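Soluble epoxide hydrolase (Bacillus megaterium, PDB 4INZ) belongs to the alpha/beta hydrolase superfamily, enzymes built on a mostly parallel beta sheet flanked by helices. Local coordinates at residues Q21-N26 / L30-K35; A69-L72 / L77-K80. The protein carries 1 engineered substitution. All coordinates share one frame; numbering follows the deposited sequence.

Overall arrangement
From the N terminus the chain first forms the beta hairpin of strands 20-25 and 28-36, which contact 1 (21-26 with 30-35) zips up at the edge of the sheet. After strand 40-44 and helix 55-61 it returns as strand 66-70, beside strand 28-36, and contact 2 (69-72 with 77-80) closes the loop that follows this strand. The two closures come in series, neither nested nor crossed. With centres 7 Å apart they meet directly: ND1 of His-31 pairs with OD2 of Asp-71, and the backbone N of His-31 with OG of Ser-78. The N-terminal hairpin is thereby tied to the loop leading toward helix 89-102.

Contact 1: residues Q21-N26 / L30-K35; sequences QYINVN and LHYISK
Tyr-22 carries its ring beside its own backbone N (chi1 -74°) and His-31 swings its imidazole away from its N (chi1 177°), which brings the two rings together on one face of the hairpin. The imidazole turns its edge to the phenol face, with centroids 5.2 Å apart and planes at 65°, an edge-to-face pair. CB of His-31 adds a CH-pi contact over the same ring, 4.1 Å from the Tyr-22 centroid. On the other face the Gln-21 amide lies almost parallel to the Tyr-32 ring, the planes 6° apart. NE2 of Gln-21 lies 3.3 Å from CE2 of Tyr-32, while CG of Gln-21 sits near the phenol oxygen. CE1 of Tyr-32 also packs against CB of Ile-23 at 3.7 Å, and farther along CG2 of Val-25 meets CD1 of Leu-30. Backbone bonds in both directions join the hydrogen-bonded pairs Gln-21/Tyr-32 and Ile-23/Leu-30; Tyr-22/His-31 is the non-hydrogen-bonded pair between them, its CA atoms 4.5 Å apart. This is an edge beta hairpin at the outer end of the mixed alpha/beta hydrolase sheet, and helix 89-102 touches Val-25. Several polar atoms find partners beyond the two segments: Tyr-22 OH bonds to Leu-77 O, His-31 ND1 to Asp-71, Gln-21 OE1 to Ser-19 and Ser-34 OG to His-66. No side-chain hydrogen bond is made across the hairpin; the side chains meet by aromatic, amide-on-ring and apolar contacts. The Asp-71 bond probably limits the rotation of the imidazole, and the nearby carboxylate would probably favour a proton on ND1.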
loop_
_atom_site.group_PDB
_atom_site.type_symbol
_atom_site.label_atom_id
_atom_site.label_comp_id
_atom_site.label_asym_id
_atom_site.label_seq_id
_atom_site.Cartn_x
_atom_site.Cartn_y
_atom_site.Cartn_z
ATOM N N GLN A 21 -10.861 -15.109 6.352
ATOM C CA GLN A 21 -11.774 -14.798 7.444
ATOM C C GLN A 21 -11.713 -13.334 7.862
ATOM O O GLN A 21 -11.123 -12.495 7.175
ATOM C CB GLN A 21 -11.523 -15.705 8.654
ATOM C CG GLN A 21 -10.198 -15.474 9.355
ATOM C CD GLN A 21 -9.089 -16.369 8.832
ATOM O OE1 GLN A 21 -8.805 -17.421 9.407
ATOM N NE2 GLN A 21 -8.452 -15.953 7.740
ATOM N N TYR A 22 -12.329 -13.045 9.007
ATOM C CA TYR A 22 -12.540 -11.674 9.455
ATOM C C TYR A 22 -11.975 -11.382 10.835
ATOM O O TYR A 22 -11.879 -12.267 11.694
ATOM C CB TYR A 22 -14.034 -11.352 9.466
ATOM C CG TYR A 22 -14.619 -11.160 8.096
ATOM C CD1 TYR A 22 -14.772 -9.890 7.563
ATOM C CD2 TYR A 22 -15.011 -12.248 7.325
ATOM C CE1 TYR A 22 -15.304 -9.701 6.312
ATOM C CE2 TYR A 22 -15.541 -12.068 6.063
ATOM C CZ TYR A 22 -15.685 -10.790 5.566
ATOM O OH TYR A 22 -16.214 -10.593 4.316
ATOM N N ILE A 23 -11.621 -10.118 11.040
ATOM C CA ILE A 23 -11.222 -9.633 12.349
ATOM C C ILE A 23 -11.918 -8.301 12.622
ATOM O O ILE A 23 -11.940 -7.409 11.779
ATOM C CB ILE A 23 -9.684 -9.511 12.478
ATOM C CG1 ILE A 23 -9.276 -9.324 13.944
ATOM C CG2 ILE A 23 -9.137 -8.394 11.579
ATOM C CD1 ILE A 23 -7.785 -9.445 14.181
ATOM N N ASN A 24 -12.534 -8.188 13.792
ATOM C CA ASN A 24 -13.234 -6.965 14.144
ATOM C C ASN A 24 -12.283 -5.993 14.819
ATOM O O ASN A 24 -11.741 -6.276 15.890
ATOM C CB ASN A 24 -14.428 -7.269 15.060
ATOM C CG ASN A 24 -15.236 -6.028 15.400
ATOM O OD1 ASN A 24 -15.094 -5.457 16.480
ATOM N ND2 ASN A 24 -16.093 -5.607 14.474
ATOM N N VAL A 25 -12.072 -4.849 14.182
ATOM C CA VAL A 25 -11.184 -3.834 14.720
ATOM C C VAL A 25 -11.761 -2.451 14.481
ATOM O O VAL A 25 -12.350 -2.182 13.432
ATOM C CB VAL A 25 -9.777 -3.888 14.070
ATOM C CG1 VAL A 25 -9.139 -5.256 14.263
ATOM C CG2 VAL A 25 -9.852 -3.528 12.595
ATOM N N ASN A 26 -11.602 -1.577 15.468
ATOM C CA ASN A 26 -11.846 -0.160 15.262
ATOM C C ASN A 26 -13.213 0.124 14.642
ATOM O O ASN A 26 -13.356 1.025 13.811
ATOM C CB ASN A 26 -10.734 0.416 14.382
ATOM C CG ASN A 26 -10.638 1.922 14.471
ATOM O OD1 ASN A 26 -11.167 2.539 15.401
ATOM N ND2 ASN A 26 -9.956 2.527 13.505
ATOM N N LEU A 30 -12.853 -6.297 9.140
ATOM C CA LEU A 30 -11.909 -6.370 8.032
ATOM C C LEU A 30 -11.651 -7.813 7.630
ATOM O O LEU A 30 -11.444 -8.678 8.482
ATOM C CB LEU A 30 -10.586 -5.707 8.402
ATOM C CG LEU A 30 -10.631 -4.233 8.786
ATOM C CD1 LEU A 30 -9.223 -3.732 9.005
ATOM C CD2 LEU A 30 -11.332 -3.418 7.711
ATOM N N HIS A 31 -11.666 -8.060 6.326
ATOM C CA HIS A 31 -11.372 -9.372 5.771
ATOM C C HIS A 31 -9.871 -9.532 5.518
ATOM O O HIS A 31 -9.190 -8.567 5.178
ATOM C CB HIS A 31 -12.140 -9.549 4.462
ATOM C CG HIS A 31 -11.853 -10.839 3.757
ATOM N ND1 HIS A 31 -10.951 -10.934 2.718
ATOM C CD2 HIS A 31 -12.366 -12.082 3.924
ATOM C CE1 HIS A 31 -10.914 -12.181 2.281
ATOM N NE2 HIS A 31 -11.765 -12.898 2.994
ATOM N N TYR A 32 -9.341 -10.740 5.689
ATOM C CA TYR A 32 -7.914 -10.958 5.419
ATOM C C TYR A 32 -7.630 -12.382 4.966
ATOM O O TYR A 32 -8.414 -13.294 5.236
ATOM C CB TYR A 32 -7.049 -10.626 6.644
ATOM C CG TYR A 32 -7.292 -11.507 7.861
ATOM C CD1 TYR A 32 -8.206 -11.136 8.834
ATOM C CD2 TYR A 32 -6.595 -12.694 8.043
ATOM C CE1 TYR A 32 -8.429 -11.917 9.946
ATOM C CE2 TYR A 32 -6.813 -13.491 9.166
ATOM C CZ TYR A 32 -7.732 -13.096 10.113
ATOM O OH TYR A 32 -7.971 -13.873 11.232
ATOM N N ILE A 33 -6.513 -12.554 4.262
ATOM C CA ILE A 33 -5.997 -13.867 3.895
ATOM C C ILE A 33 -4.929 -14.243 4.896
ATOM O O ILE A 33 -4.093 -13.411 5.247
ATOM C CB ILE A 33 -5.281 -13.836 2.531
ATOM C CG1 ILE A 33 -6.206 -13.373 1.420
ATOM C CG2 ILE A 33 -4.706 -15.211 2.200
ATOM C CD1 ILE A 33 -5.485 -13.292 0.086
ATOM N N SER A 34 -4.936 -15.502 5.329
ATOM C CA SER A 34 -3.987 -15.978 6.325
ATOM C C SER A 34 -3.386 -17.313 5.900
ATOM O O SER A 34 -4.097 -18.194 5.409
ATOM C CB SER A 34 -4.686 -16.121 7.679
ATOM O OG SER A 34 -3.858 -16.770 8.628
ATOM N N LYS A 35 -2.075 -17.452 6.087
ATOM C CA LYS A 35 -1.382 -18.710 5.821
ATOM C C LYS A 35 -0.123 -18.798 6.685
ATOM O O LYS A 35 0.420 -17.779 7.094
ATOM C CB LYS A 35 -1.032 -18.822 4.333
ATOM C CG LYS A 35 -0.641 -20.215 3.865
ATOM C CD LYS A 35 -0.373 -20.227 2.358
ATOM C CE LYS A 35 -0.098 -21.638 1.837
ATOM N NZ LYS A 35 1.158 -22.241 2.392
#

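Contact 2: residues A69-L72 / L77-K80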
loop_
_atom_site.group_PDB
_atom_site.type_symbol
_atom_site.label_atom_id
_atom_site.label_comp_id
_atom_site.label_asym_id
_atom_site.label_seq_id
_atom_site.Cartn_x
_atom_site.Cartn_y
_atom_site.Cartn_z
ATOM N N ALA A 69 -2.441 -11.047 4.777
ATOM C CA ALA A 69 -2.673 -9.934 3.858
ATOM C C ALA A 69 -4.061 -9.354 4.104
ATOM O O ALA A 69 -5.074 -10.031 3.917
ATOM C CB ALA A 69 -2.521 -10.390 2.395
ATOM N N LEU A 70 -4.095 -8.097 4.540
ATOM C CA LEU A 70 -5.335 -7.431 4.920
ATOM C C LEU A 70 -6.034 -6.802 3.714
ATOM O O LEU A 70 -5.377 -6.253 2.828
ATOM C CB LEU A 70 -5.023 -6.341 5.946
ATOM C CG LEU A 70 -6.163 -5.578 6.617
ATOM C CD1 LEU A 70 -7.022 -6.528 7.445
ATOM C CD2 LEU A 70 -5.573 -4.484 7.502
ATOM N N ASP A 71 -7.364 -6.887 3.683
ATOM C CA ASP A 71 -8.147 -6.031 2.798
ATOM C C ASP A 71 -8.468 -4.758 3.568
ATOM O O ASP A 71 -9.188 -4.805 4.572
ATOM C CB ASP A 71 -9.454 -6.709 2.365
ATOM C CG ASP A 71 -9.237 -7.857 1.385
ATOM O OD1 ASP A 71 -8.236 -7.852 0.631
ATOM O OD2 ASP A 71 -10.105 -8.754 1.345
ATOM N N LEU A 72 -7.919 -3.629 3.127
ATOM C CA LEU A 72 -8.171 -2.354 3.802
ATOM C C LEU A 72 -9.664 -2.022 3.826
ATOM O O LEU A 72 -10.420 -2.479 2.972
ATOM C CB LEU A 72 -7.398 -1.231 3.114
ATOM C CG LEU A 72 -5.876 -1.368 3.111
ATOM C CD1 LEU A 72 -5.245 -0.195 2.352
ATOM C CD2 LEU A 72 -5.330 -1.449 4.537
ATOM N N LEU A 77 -13.895 -7.672 0.530
ATOM C CA LEU A 77 -14.890 -8.149 1.493
ATOM C C LEU A 77 -14.881 -7.397 2.825
ATOM O O LEU A 77 -15.697 -7.668 3.709
ATOM C CB LEU A 77 -14.730 -9.655 1.719
ATOM C CG LEU A 77 -15.061 -10.519 0.496
ATOM C CD1 LEU A 77 -14.571 -11.958 0.686
ATOM C CD2 LEU A 77 -16.556 -10.493 0.161
ATOM N N SER A 78 -13.965 -6.447 2.975
ATOM C CA SER A 78 -13.935 -5.653 4.194
ATOM C C SER A 78 -15.115 -4.701 4.249
ATOM O O SER A 78 -15.654 -4.309 3.218
ATOM C CB SER A 78 -12.612 -4.887 4.316
ATOM O OG SER A 78 -11.567 -5.789 4.616
ATOM N N GLU A 79 -15.508 -4.335 5.463
ATOM C CA GLU A 79 -16.605 -3.412 5.673
ATOM C C GLU A 79 -16.385 -2.100 4.921
ATOM O O GLU A 79 -15.242 -1.677 4.707
ATOM C CB GLU A 79 -16.783 -3.159 7.173
ATOM C CG GLU A 79 -17.993 -2.331 7.527
ATOM C CD GLU A 79 -18.432 -2.527 8.969
ATOM O OE1 GLU A 79 -17.948 -3.478 9.621
ATOM O OE2 GLU A 79 -19.265 -1.728 9.445
ATOM N N LYS A 80 -17.486 -1.471 4.518
ATOM C CA LYS A 80 -17.440 -0.227 3.761
ATOM C C LYS A 80 -18.232 0.876 4.467
ATOM O O LYS A 80 -19.344 1.229 4.050
ATOM C CB LYS A 80 -17.957 -0.454 2.340
ATOM C CG LYS A 80 -17.101 -1.446 1.539
ATOM C CD LYS A 80 -17.891 -2.131 0.424
ATOM C CE LYS A 80 -18.415 -3.498 0.854
ATOM N NZ LYS A 80 -17.346 -4.537 0.996
#
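Asp-71 and Ser-78 bring their CA atoms to 6.0 Å where the chain, after strand 66-70, makes a short loop and comes back alongside in roughly the same direction, with no strand pairing between the two segments. Both residues aim CB at the opposite segment. Ser-78 sets OG beside its own backbone N (chi1 -72°), and from there the hydroxyl donates to the carbonyl O of Asp-71 over a short 2.6 Å. The approach is from above the carbonyl plane, 43° out of it, with a C=O...OG angle of 125°. OG also lies 3.2 Å from CB of Asp-71, while CB of Ser-78 rests 3.5 Å from the carbonyl O of Leu-72. The small side chain therefore fits against two successive carbonyls. Its oxygen is gripped twice: having given its proton to Asp-71 O, OG can still accept from the backbone N-H of His-31. The buried Asp-71 carboxylate, whose strongest partner is His-31, also takes ND2 of Asn-76 on OD2 and bonds to Ser-51 OG through OD1, a hold on both oxygens that should fix its rotation. Farther along, Lys-80 curls back so that NZ donates to the carbonyl O of Ser-78 at 2.8 Å. The contact thus closes the loop after a strand of the hydrolase sheet with a serine hydroxyl bonded to a backbone carbonyl; strand 28-36 lies alongside, helix 89-102 packs against strand 66-70 through Leu-70, and helix 213-220 meets Leu-72 and Lys-80.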